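Local coordinates for fructuronate-tagaturonate epimerase UxaE from Cohnella laeviribosi in complex with 1 glycerol (Cohnella laeviribosi, PDB 6IL9), which interconverts fructuronate and tagaturonate, probably with the help of a zinc ion held in its TIM barrel, at residues S350-V355 with G481-L486; G307-G312 with A320-E325; D267-I272 with H364-G369. One frame throughout, in Å; residues are numbered along the deposited sequence.

Interaction 1 (S350-V355 with G481-L486); sequences SVFALV and GKHLDL
Phe352 and His483 form the aromatic part of this contact. Their ring centroids lie 5.2 Å apart and the planes are turned by 46°, so the pair is oblique. The far rim of the phenyl ring does the touching. Phe352 CE2 comes to 3.3 Å from His483 CD2, and Phe352 CZ lies 3.4 Å from the same carbon. Both rings leave the backbone with CG anti to the carbonyl carbon, at chi1 -74° for Phe352 and -73° for His483. The imidazole nitrogens are engaged outside the pair. ND1 is bonded to the carbonyl of His479, one turn back in the same helix, and NE2 meets the backbone N of Asp347, next to the phosphoserine at position 346. Two bonds on its two nitrogens thus fix the rotation of this buried ring. Phe349 and His479 also meet it edge-to-face.

Leu486 supplies the apolar part. Leu486 CB sits near the plane of the phenyl ring at its edge, and it is 3.9 Å from Phe352 CB. The two side chains cross at about a right angle.

The remaining contact is made by the carbonyl of Leu486. Leu486 O lies 3.3 Å from Ala353 N, but the angle is too poor for a hydrogen bond. Ala353 CA makes a C-H...O contact of 3.3 Å to Leu486 O instead. The small methyl of Ala353 probably helps to allow this approach to the helix backbone.

The short helix axes come within 8.9 Å of each other and run in broadly the same direction. This is helix-to-helix packing on a TIM barrel: the C-terminal helix 469-487 lies against helix 349-358, which follows barrel strand 339-342.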
loop_
_atom_site.group_PDB
_atom_site.type_symbol
_atom_site.label_atom_id
_atom_site.label_comp_id
_atom_site.label_asym_id
_atom_site.label_seq_id
_atom_site.Cartn_x
_atom_site.Cartn_y
_atom_site.Cartn_z
ATOM N N SER A 350 -3.902 11.621 14.113
ATOM C CA SER A 350 -4.740 11.604 15.308
ATOM C C SER A 350 -5.070 10.202 15.809
ATOM O O SER A 350 -5.507 10.066 16.960
ATOM C CB SER A 350 -6.048 12.348 15.017
ATOM O OG SER A 350 -5.793 13.729 14.941
ATOM N N VAL A 351 -4.911 9.165 14.984
ATOM C CA VAL A 351 -5.271 7.808 15.396
ATOM C C VAL A 351 -4.063 6.927 15.690
ATOM O O VAL A 351 -4.242 5.837 16.256
ATOM C CB VAL A 351 -6.170 7.111 14.353
ATOM C CG1 VAL A 351 -7.293 8.028 13.910
ATOM C CG2 VAL A 351 -5.346 6.627 13.167
ATOM N N PHE A 352 -2.853 7.354 15.332
ATOM C CA PHE A 352 -1.720 6.433 15.323
ATOM C C PHE A 352 -1.345 5.966 16.720
ATOM O O PHE A 352 -1.077 4.777 16.923
ATOM C CB PHE A 352 -0.524 7.085 14.655
ATOM C CG PHE A 352 -0.649 7.192 13.167
ATOM C CD1 PHE A 352 -1.491 6.353 12.458
ATOM C CD2 PHE A 352 0.087 8.131 12.480
ATOM C CE1 PHE A 352 -1.595 6.459 11.080
ATOM C CE2 PHE A 352 -0.012 8.244 11.102
ATOM C CZ PHE A 352 -0.842 7.418 10.403
ATOM N N ALA A 353 -1.293 6.875 17.699
ATOM C CA ALA A 353 -0.923 6.432 19.039
ATOM C C ALA A 353 -1.956 5.458 19.590
ATOM O O ALA A 353 -1.605 4.461 20.243
ATOM C CB ALA A 353 -0.757 7.634 19.970
ATOM N N LEU A 354 -3.235 5.731 19.331
ATOM C CA LEU A 354 -4.292 4.817 19.741
ATOM C C LEU A 354 -4.113 3.451 19.098
ATOM O O LEU A 354 -4.254 2.414 19.759
ATOM C CB LEU A 354 -5.660 5.401 19.366
ATOM C CG LEU A 354 -6.111 6.629 20.160
ATOM C CD1 LEU A 354 -7.370 7.211 19.530
ATOM C CD2 LEU A 354 -6.377 6.269 21.608
ATOM N N VAL A 355 -3.832 3.424 17.796
ATOM C CA VAL A 355 -3.673 2.139 17.118
ATOM C C VAL A 355 -2.511 1.369 17.729
ATOM O O VAL A 355 -2.621 0.174 18.022
ATOM C CB VAL A 355 -3.484 2.341 15.606
ATOM C CG1 VAL A 355 -2.992 1.048 14.952
ATOM C CG2 VAL A 355 -4.809 2.781 14.980
ATOM N N GLY A 481 8.787 8.751 8.723
ATOM C CA GLY A 481 9.321 8.640 10.070
ATOM C C GLY A 481 8.336 9.133 11.113
ATOM O O GLY A 481 8.186 8.528 12.173
ATOM N N LYS A 482 7.648 10.234 10.820
ATOM C CA LYS A 482 6.658 10.759 11.759
ATOM C C LYS A 482 5.505 9.782 11.956
ATOM O O LYS A 482 4.963 9.665 13.064
ATOM C CB LYS A 482 6.135 12.104 11.260
ATOM C CG LYS A 482 4.944 12.610 12.035
ATOM C CD LYS A 482 4.552 13.996 11.567
ATOM C CE LYS A 482 3.392 14.512 12.400
ATOM N NZ LYS A 482 3.117 15.948 12.108
ATOM N N HIS A 483 5.097 9.088 10.889
ATOM C CA HIS A 483 4.084 8.042 11.026
ATOM C C HIS A 483 4.551 6.965 11.996
ATOM O O HIS A 483 3.816 6.563 12.906
ATOM C CB HIS A 483 3.784 7.395 9.666
ATOM C CG HIS A 483 2.987 8.252 8.728
ATOM N ND1 HIS A 483 3.499 9.379 8.120
ATOM C CD2 HIS A 483 1.723 8.114 8.263
ATOM C CE1 HIS A 483 2.578 9.906 7.329
ATOM N NE2 HIS A 483 1.492 9.159 7.398
ATOM N N LEU A 484 5.771 6.463 11.792
ATOM C CA LEU A 484 6.277 5.380 12.633
ATOM C C LEU A 484 6.442 5.831 14.083
ATOM O O LEU A 484 6.095 5.091 15.008
ATOM C CB LEU A 484 7.603 4.863 12.078
ATOM C CG LEU A 484 7.546 4.324 10.645
ATOM C CD1 LEU A 484 8.922 3.831 10.225
ATOM C CD2 LEU A 484 6.531 3.209 10.574
ATOM N N ASP A 485 6.942 7.053 14.289
ATOM C CA ASP A 485 7.105 7.593 15.637
ATOM C C ASP A 485 5.774 7.653 16.378
ATOM O O ASP A 485 5.681 7.251 17.543
ATOM C CB ASP A 485 7.734 8.987 15.554
ATOM C CG ASP A 485 9.190 8.945 15.104
ATOM O OD1 ASP A 485 9.762 7.836 15.043
ATOM O OD2 ASP A 485 9.752 10.024 14.806
ATOM N N LEU A 486 4.726 8.157 15.719
ATOM C CA LEU A 486 3.440 8.287 16.402
ATOM C C LEU A 486 2.764 6.934 16.594
ATOM O O LEU A 486 1.984 6.758 17.541
ATOM C CB LEU A 486 2.525 9.241 15.633
ATOM C CG LEU A 486 2.917 10.711 15.759
ATOM C CD1 LEU A 486 2.167 11.558 14.747
ATOM C CD2 LEU A 486 2.608 11.157 17.172
#

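Interaction 2 (G307-G312 with A320-E325); sequences GEFQKG and AQFERE
Phe309 and Phe322 make a purely aromatic contact between the loop after barrel strand 300-302 and helix 319-336, the helix to which that loop leads. No hydrogen bond joins the two segments. Phe322 CE1 approaches the edge of the Phe309 ring, in its plane, and lies 3.8 Å from Phe309 CZ and 3.9 Å from Phe309 CE1. The centroids are 5.9 Å apart and the planes are inclined by 45°, an oblique pair. Phe322 reaches the loop because its CG stands anti to the backbone N, at chi1 172°. Its ring has further aromatic company: Phe305 meets it edge-to-face, and Tyr315 lies against it at an incline. Val351 and Leu354 of helix 349-358 pack on it as well.

Polar bonds shape each segment separately. In the loop, Gln310 NE2 donates to Glu308 OE1 over 2.9 Å. It comes from above the carboxylate plane, while the bond lies close to the plane of the Gln310 amide. Between these two residues, the end of the Phe309 ring comes nearer to the helix.

On the helix, Gln321 uses both ends of its amide. Gln321 OE1 accepts a bond from Arg324 NH2 at 2.7 Å and a weak one from Arg324 NE, so it lies at the edge of the guanidinium, in plane. Gln321 NE2 donates to Glu325 OE2 over 3.1 Å, on the anti side of that carboxylate.

Farther along the loop, Lys311 NZ is bonded to Ser344 and to a glycerol, probably from the crystallisation liquor. The Phe309 side chain is about 9 Å from the zinc ion. The arrangement is that of a beta-alpha loop of a TIM barrel, running past the metal site and resting by one phenylalanine on the helix it leads to.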
loop_
_atom_site.group_PDB
_atom_site.type_symbol
_atom_site.label_atom_id
_atom_site.label_comp_id
_atom_site.label_asym_id
_atom_site.label_seq_id
_atom_site.Cartn_x
_atom_site.Cartn_y
_atom_site.Cartn_z
ATOM N N GLY A 307 -16.540 6.919 11.645
ATOM C CA GLY A 307 -15.935 8.137 11.111
ATOM C C GLY A 307 -15.512 7.965 9.660
ATOM O O GLY A 307 -16.011 7.097 8.941
ATOM N N GLU A 308 -14.578 8.810 9.220
ATOM C CA GLU A 308 -14.091 8.718 7.848
ATOM C C GLU A 308 -12.572 8.762 7.784
ATOM O O GLU A 308 -11.928 9.544 8.488
ATOM C CB GLU A 308 -14.641 9.845 6.974
ATOM C CG GLU A 308 -16.145 9.901 6.912
ATOM C CD GLU A 308 -16.601 11.019 5.994
ATOM O OE1 GLU A 308 -16.173 11.024 4.823
ATOM O OE2 GLU A 308 -17.366 11.888 6.454
ATOM N N PHE A 309 -12.021 7.933 6.902
ATOM C CA PHE A 309 -10.595 7.865 6.576
ATOM C C PHE A 309 -10.458 8.238 5.109
ATOM O O PHE A 309 -10.369 7.353 4.250
ATOM C CB PHE A 309 -10.025 6.443 6.825
ATOM C CG PHE A 309 -9.664 6.147 8.257
ATOM C CD1 PHE A 309 -10.643 6.051 9.244
ATOM C CD2 PHE A 309 -8.343 5.918 8.600
ATOM C CE1 PHE A 309 -10.285 5.760 10.561
ATOM C CE2 PHE A 309 -7.972 5.636 9.913
ATOM C CZ PHE A 309 -8.956 5.559 10.894
ATOM N N GLN A 310 -10.432 9.540 4.814
ATOM C CA GLN A 310 -10.278 10.012 3.446
ATOM C C GLN A 310 -8.801 10.162 3.097
ATOM O O GLN A 310 -7.947 10.354 3.972
ATOM C CB GLN A 310 -10.975 11.355 3.245
ATOM C CG GLN A 310 -12.492 11.270 3.348
ATOM C CD GLN A 310 -13.148 12.563 2.963
ATOM O OE1 GLN A 310 -12.586 13.349 2.204
ATOM N NE2 GLN A 310 -14.354 12.795 3.473
ATOM N N LYS A 311 -8.513 10.093 1.798
ATOM C CA LYS A 311 -7.145 10.276 1.327
ATOM C C LYS A 311 -6.621 11.668 1.669
ATOM O O LYS A 311 -7.309 12.673 1.470
ATOM C CB LYS A 311 -7.069 10.085 -0.190
ATOM C CG LYS A 311 -7.501 8.724 -0.688
ATOM C CD LYS A 311 -6.733 7.614 0.009
ATOM C CE LYS A 311 -6.991 6.273 -0.693
ATOM N NZ LYS A 311 -6.692 5.114 0.175
ATOM N N GLY A 312 -5.377 11.718 2.166
ATOM C CA GLY A 312 -4.595 12.941 2.220
ATOM C C GLY A 312 -4.705 13.723 3.506
ATOM O O GLY A 312 -3.893 14.635 3.741
ATOM N N ALA A 320 -13.095 10.078 20.411
ATOM C CA ALA A 320 -13.449 9.288 21.584
ATOM C C ALA A 320 -14.253 8.057 21.185
ATOM O O ALA A 320 -14.026 6.959 21.714
ATOM C CB ALA A 320 -14.231 10.143 22.584
ATOM N N GLN A 321 -15.196 8.218 20.252
ATOM C CA GLN A 321 -15.953 7.069 19.772
ATOM C C GLN A 321 -15.062 6.143 18.963
ATOM O O GLN A 321 -15.172 4.916 19.079
ATOM C CB GLN A 321 -17.153 7.523 18.935
ATOM C CG GLN A 321 -18.052 6.376 18.483
ATOM C CD GLN A 321 -18.712 5.654 19.651
ATOM O OE1 GLN A 321 -18.994 6.256 20.697
ATOM N NE2 GLN A 321 -18.963 4.360 19.480
ATOM N N PHE A 322 -14.163 6.711 18.151
ATOM C CA PHE A 322 -13.204 5.876 17.441
ATOM C C PHE A 322 -12.411 5.017 18.418
ATOM O O PHE A 322 -12.210 3.821 18.177
ATOM C CB PHE A 322 -12.254 6.731 16.595
ATOM C CG PHE A 322 -11.125 5.942 15.990
ATOM C CD1 PHE A 322 -11.318 5.221 14.817
ATOM C CD2 PHE A 322 -9.878 5.906 16.602
ATOM C CE1 PHE A 322 -10.283 4.473 14.259
ATOM C CE2 PHE A 322 -8.839 5.155 16.058
ATOM C CZ PHE A 322 -9.051 4.440 14.875
ATOM N N GLU A 323 -11.970 5.610 19.540
ATOM C CA GLU A 323 -11.174 4.856 20.504
ATOM C C GLU A 323 -11.996 3.736 21.135
ATOM O O GLU A 323 -11.509 2.607 21.281
ATOM C CB GLU A 323 -10.614 5.784 21.591
ATOM C CG GLU A 323 -9.880 5.002 22.699
ATOM C CD GLU A 323 -9.178 5.898 23.721
ATOM O OE1 GLU A 323 -9.277 7.133 23.593
ATOM O OE2 GLU A 323 -8.529 5.358 24.648
ATOM N N ARG A 324 -13.250 4.021 21.493
ATOM C CA ARG A 324 -14.070 2.991 22.132
ATOM C C ARG A 324 -14.278 1.795 21.212
ATOM O O ARG A 324 -14.203 0.642 21.659
ATOM C CB ARG A 324 -15.421 3.566 22.560
ATOM C CG ARG A 324 -15.338 4.459 23.785
ATOM C CD ARG A 324 -16.727 4.802 24.308
ATOM N NE ARG A 324 -17.433 5.720 23.421
ATOM C CZ ARG A 324 -17.298 7.044 23.456
ATOM N NH1 ARG A 324 -16.482 7.610 24.338
ATOM N NH2 ARG A 324 -17.986 7.803 22.615
ATOM N N GLU A 325 -14.527 2.045 19.929
ATOM C CA GLU A 325 -14.700 0.947 18.985
ATOM C C GLU A 325 -13.376 0.259 18.687
ATOM O O GLU A 325 -13.328 -0.975 18.577
ATOM C CB GLU A 325 -15.361 1.451 17.703
ATOM C CG GLU A 325 -16.731 2.045 18.015
ATOM C CD GLU A 325 -17.697 2.014 16.862
ATOM O OE1 GLU A 325 -17.305 1.581 15.760
ATOM O OE2 GLU A 325 -18.861 2.428 17.078
#

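Interaction 3 (D267-I272 with H364-G369); sequences DFEISI and HVKTAG
Glu269 reaches from strand 267-271 across the barrel interior to Lys366 and His364. At the start of its segment, Asp267 instead bonds the backbone N of Phe87. Glu269 comes two residues later. Its CG is anti to the backbone N (chi1 169°) and the chain beyond is extended. Glu269 OE1 meets Lys366 NZ at 3.0 Å in a salt bridge whose hydrogen bond is weak. The two side chains come from opposite directions. OE1 is also bonded to His343, a zinc ligand, and OE2 to Ser300 and Ser341. Glu269 OE2 lies 3.8 Å from His364 CD2, with the carboxylate and ring planes 65° apart. His364 ND1 is bonded to Thr93. Lys366 NZ has further salt bridges to Asp158 and Asp160. An alanine at Glu269 removes the carboxylate, which would probably leave His343 without this second-shell partner and the charge of Lys366 less fully balanced. Further on, Ser271 OG bonds Asp273, another zinc ligand. Strands 267-271 and 363-367 are not neighbours in the eight-stranded barrel: on one side strands 300-302 and 339-342 lie between them, and on the other strand 178-182 flanks 267-271, so the contact spans the interior.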
loop_
_atom_site.group_PDB
_atom_site.type_symbol
_atom_site.label_atom_id
_atom_site.label_comp_id
_atom_site.label_asym_id
_atom_site.label_seq_id
_atom_site.Cartn_x
_atom_site.Cartn_y
_atom_site.Cartn_z
ATOM N N ASP A 267 0.381 -14.103 3.190
ATOM C CA ASP A 267 -0.346 -13.347 4.203
ATOM C C ASP A 267 -1.641 -12.860 3.576
ATOM O O ASP A 267 -1.612 -12.075 2.623
ATOM C CB ASP A 267 0.501 -12.181 4.713
ATOM C CG ASP A 267 1.697 -12.638 5.526
ATOM O OD1 ASP A 267 1.621 -13.703 6.189
ATOM O OD2 ASP A 267 2.714 -11.926 5.502
ATOM N N PHE A 268 -2.767 -13.329 4.107
ATOM C CA PHE A 268 -4.088 -13.116 3.525
ATOM C C PHE A 268 -4.782 -12.017 4.313
ATOM O O PHE A 268 -5.088 -12.201 5.493
ATOM C CB PHE A 268 -4.859 -14.436 3.584
ATOM C CG PHE A 268 -6.222 -14.413 2.942
ATOM C CD1 PHE A 268 -6.420 -13.874 1.683
ATOM C CD2 PHE A 268 -7.302 -15.007 3.601
ATOM C CE1 PHE A 268 -7.692 -13.890 1.091
ATOM C CE2 PHE A 268 -8.574 -15.034 3.018
ATOM C CZ PHE A 268 -8.765 -14.473 1.761
ATOM N N GLU A 269 -5.015 -10.862 3.676
ATOM C CA GLU A 269 -5.722 -9.756 4.311
ATOM C C GLU A 269 -7.148 -9.709 3.791
ATOM O O GLU A 269 -7.370 -9.791 2.581
ATOM C CB GLU A 269 -5.039 -8.410 4.040
ATOM C CG GLU A 269 -5.922 -7.240 4.466
ATOM C CD GLU A 269 -5.188 -5.920 4.559
ATOM O OE1 GLU A 269 -5.437 -5.053 3.696
ATOM O OE2 GLU A 269 -4.383 -5.732 5.501
ATOM N N ILE A 270 -8.109 -9.591 4.698
ATOM C CA ILE A 270 -9.507 -9.434 4.320
ATOM C C ILE A 270 -9.858 -7.961 4.461
ATOM O O ILE A 270 -9.695 -7.373 5.535
ATOM C CB ILE A 270 -10.421 -10.325 5.170
ATOM C CG1 ILE A 270 -10.140 -11.790 4.829
ATOM C CG2 ILE A 270 -11.881 -9.976 4.897
ATOM C CD1 ILE A 270 -10.492 -12.743 5.927
ATOM N N SER A 271 -10.334 -7.361 3.377
ATOM C CA SER A 271 -10.594 -5.928 3.337
ATOM C C SER A 271 -12.086 -5.696 3.172
ATOM O O SER A 271 -12.702 -6.193 2.220
ATOM C CB SER A 271 -9.787 -5.266 2.218
ATOM O OG SER A 271 -10.414 -4.091 1.732
ATOM N N ILE A 272 -12.671 -4.969 4.119
ATOM C CA ILE A 272 -14.049 -4.516 4.000
ATOM C C ILE A 272 -14.086 -3.040 4.382
ATOM O O ILE A 272 -15.074 -2.558 4.946
ATOM C CB ILE A 272 -15.000 -5.363 4.870
ATOM C CG1 ILE A 272 -14.513 -5.419 6.319
ATOM C CG2 ILE A 272 -15.134 -6.779 4.308
ATOM C CD1 ILE A 272 -15.373 -6.247 7.216
ATOM N N HIS A 364 -1.118 -3.659 10.928
ATOM C CA HIS A 364 -0.718 -3.269 9.587
ATOM C C HIS A 364 -1.330 -1.907 9.294
ATOM O O HIS A 364 -2.517 -1.694 9.550
ATOM C CB HIS A 364 -1.179 -4.286 8.537
ATOM C CG HIS A 364 -0.612 -4.024 7.182
ATOM N ND1 HIS A 364 0.740 -4.072 6.931
ATOM C CD2 HIS A 364 -1.202 -3.677 6.010
ATOM C CE1 HIS A 364 0.965 -3.780 5.663
ATOM N NE2 HIS A 364 -0.196 -3.537 5.079
ATOM N N VAL A 365 -0.521 -0.989 8.763
ATOM C CA VAL A 365 -0.998 0.310 8.297
ATOM C C VAL A 365 -0.584 0.458 6.841
ATOM O O VAL A 365 0.573 0.194 6.505
ATOM C CB VAL A 365 -0.427 1.460 9.145
ATOM C CG1 VAL A 365 -0.788 2.809 8.530
ATOM C CG2 VAL A 365 -0.936 1.368 10.587
ATOM N N LYS A 366 -1.517 0.881 5.980
ATOM C CA LYS A 366 -1.220 1.048 4.558
ATOM C C LYS A 366 -1.132 2.519 4.179
ATOM O O LYS A 366 -1.946 3.338 4.619
ATOM C CB LYS A 366 -2.276 0.376 3.672
ATOM C CG LYS A 366 -2.286 -1.120 3.780
ATOM C CD LYS A 366 -2.894 -1.760 2.532
ATOM C CE LYS A 366 -3.083 -3.244 2.794
ATOM N NZ LYS A 366 -3.612 -3.951 1.597
ATOM N N THR A 367 -0.119 2.842 3.376
ATOM C CA THR A 367 0.047 4.138 2.729
ATOM C C THR A 367 0.328 3.920 1.250
ATOM O O THR A 367 0.780 2.845 0.828
ATOM C CB THR A 367 1.211 4.961 3.321
ATOM O OG1 THR A 367 2.461 4.428 2.856
ATOM C CG2 THR A 367 1.181 4.950 4.842
ATOM N N ALA A 368 0.073 4.965 0.458
ATOM C CA ALA A 368 0.498 4.966 -0.940
ATOM C C ALA A 368 0.549 6.394 -1.472
ATOM O O ALA A 368 1.631 6.910 -1.774
ATOM C CB ALA A 368 -0.433 4.095 -1.790
ATOM N N GLY A 369 -0.608 7.053 -1.555
ATOM C CA GLY A 369 -0.660 8.367 -2.174
ATOM C C GLY A 369 0.141 9.436 -1.455
ATOM O O GLY A 369 0.588 10.406 -2.078
#

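From the N terminus, the first of the six segments is strand 267-271, where interaction 3 opens. Interaction 2 follows and closes at once: only seven residues separate 307-312 from 320-325. It lies wholly within the span of interaction 3. Interaction 1 opens next, at 350-355, before interaction 3 closes at 364-369. It closes only at 481-486, after a long and mostly helical excursion, so interactions 1 and 3 cross. Interactions 1 and 2 touch: Leu354 packs on Glu323, which brings helices 349-358 and 319-336 together. Interaction 3 touches neither. It joins two strands inside the barrel, while interaction 1 ties the C-terminal helix to its outer layer.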